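Local coordinates for protein VP1 (Polyomavirus HPyV7, PDB 4PCH) that forms jelly-roll pentamers as the major capsid protein of the virus and probably takes part in attachment to host cells, at residues Q163-A166 with A167-V171. Residues are numbered along the deposited sequence; the frame is centred on the assembly and turned at random.
Sequences QVNA and ANFPV
The ring of Phe169 folds back against Val164, whose CA lies over one face in a CH-pi contact, 4.2 Å from the ring centroid and 20° off the normal. Val164 CG1, anti to its own backbone nitrogen (chi1 -175°), extends past the ring at 3.9 Å from Phe169 CD1. Near the ring plane, the rim meets two oxygens: Ala166 O, 3.6 Å from Phe169 CD1, and Asn165 OD1, 3.7 Å from Phe169 CE1, with the Asn165 amide turned 58° from the ring. Gln163 O approaches Phe169 CZ obliquely at 3.4 Å. No direct hydrogen bond closes the bend; instead a water, itself at the ring edge, donates to Ala166 O at 2.8 Å and accepts from Phe169 N at 3.0 Å. Asn168 turns OD1 to the methyl of Ala166, while its ND2 is hydrogen-bonded to Ala145 O. The chain reverses here in an irregular loop between strands 161-163 and 174-176 that opens with an inverse gamma turn centred on Val164; the water bridge and the packed ring link its two arms. Trp174 meets Phe169 edge-to-face, backbone hydrogen bonds join Val164 to Leu128 and Phe169 to Tyr61, and Val164 packs on Val130 of strand 129-132.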
loop_
_atom_site.group_PDB
_atom_site.type_symbol
_atom_site.label_atom_id
_atom_site.label_comp_id
_atom_site.label_asym_id
_atom_site.label_seq_id
_atom_site.Cartn_x
_atom_site.Cartn_y
_atom_site.Cartn_z
ATOM N N GLN B 163 -12.016 22.851 -22.822
ATOM C CA GLN B 163 -11.641 21.487 -23.219
ATOM C C GLN B 163 -10.187 21.421 -23.643
ATOM O O GLN B 163 -9.661 22.371 -24.203
ATOM C CB GLN B 163 -12.543 21.003 -24.360
ATOM C CG GLN B 163 -14.010 21.099 -24.041
ATOM C CD GLN B 163 -14.874 20.425 -25.110
ATOM O OE1 GLN B 163 -15.583 19.459 -24.835
ATOM N NE2 GLN B 163 -14.774 20.902 -26.334
ATOM N N VAL B 164 -9.547 20.276 -23.402
ATOM C CA VAL B 164 -8.121 20.134 -23.689
ATOM C C VAL B 164 -7.945 19.820 -25.180
ATOM O O VAL B 164 -7.985 18.652 -25.584
ATOM C CB VAL B 164 -7.435 19.089 -22.796
ATOM C CG1 VAL B 164 -5.933 19.095 -23.075
ATOM C CG2 VAL B 164 -7.664 19.404 -21.338
ATOM N N ASN B 165 -7.812 20.882 -25.970
ATOM C CA ASN B 165 -7.798 20.834 -27.440
ATOM C C ASN B 165 -6.504 21.410 -27.996
ATOM O O ASN B 165 -6.444 21.822 -29.157
ATOM C CB ASN B 165 -8.982 21.636 -28.023
ATOM C CG ASN B 165 -9.030 23.081 -27.511
ATOM O OD1 ASN B 165 -8.075 23.570 -26.867
ATOM N ND2 ASN B 165 -10.155 23.758 -27.758
ATOM N N ALA B 166 -5.473 21.426 -27.168
ATOM C CA ALA B 166 -4.194 21.962 -27.552
ATOM C C ALA B 166 -3.148 21.403 -26.581
ATOM O O ALA B 166 -3.476 20.778 -25.584
ATOM C CB ALA B 166 -4.218 23.456 -27.474
ATOM N N ALA B 167 -1.904 21.688 -26.939
ATOM C CA ALA B 167 -0.719 21.112 -26.321
ATOM C C ALA B 167 -0.222 21.930 -25.135
ATOM O O ALA B 167 0.759 21.569 -24.509
ATOM C CB ALA B 167 0.384 21.048 -27.381
ATOM N N ASN B 168 -0.885 23.022 -24.814
ATOM C CA ASN B 168 -0.355 23.948 -23.805
ATOM C C ASN B 168 -1.213 24.176 -22.548
ATOM O O ASN B 168 -1.277 25.283 -22.032
ATOM C CB ASN B 168 -0.029 25.264 -24.473
ATOM C CG ASN B 168 -1.267 26.003 -24.980
ATOM O OD1 ASN B 168 -2.307 25.393 -25.291
ATOM N ND2 ASN B 168 -1.154 27.312 -25.071
ATOM N N PHE B 169 -1.841 23.127 -22.076
ATOM C CA PHE B 169 -2.606 23.122 -20.834
ATOM C C PHE B 169 -1.777 22.510 -19.712
ATOM O O PHE B 169 -1.632 21.303 -19.624
ATOM C CB PHE B 169 -3.883 22.286 -21.004
ATOM C CG PHE B 169 -4.986 22.981 -21.751
ATOM C CD1 PHE B 169 -5.066 22.917 -23.120
ATOM C CD2 PHE B 169 -5.993 23.655 -21.065
ATOM C CE1 PHE B 169 -6.092 23.550 -23.797
ATOM C CE2 PHE B 169 -7.035 24.275 -21.741
ATOM C CZ PHE B 169 -7.088 24.229 -23.113
ATOM N N PRO B 170 -1.262 23.346 -18.801
ATOM C CA PRO B 170 -0.466 22.754 -17.721
ATOM C C PRO B 170 -1.282 21.916 -16.749
ATOM O O PRO B 170 -2.342 22.346 -16.312
ATOM C CB PRO B 170 0.098 23.992 -16.994
ATOM C CG PRO B 170 0.040 25.073 -18.002
ATOM C CD PRO B 170 -1.249 24.803 -18.739
ATOM N N VAL B 171 -0.726 20.779 -16.342
ATOM C CA VAL B 171 -1.403 19.857 -15.451
ATOM C C VAL B 171 -1.513 20.442 -14.039
ATOM O O VAL B 171 -2.373 20.066 -13.273
ATOM C CB VAL B 171 -0.696 18.483 -15.431
ATOM C CG1 VAL B 171 -0.621 17.897 -16.832
ATOM C CG2 VAL B 171 0.690 18.568 -14.802
HETATM O O HOH W 1 -2.100 20.340 -23.184
#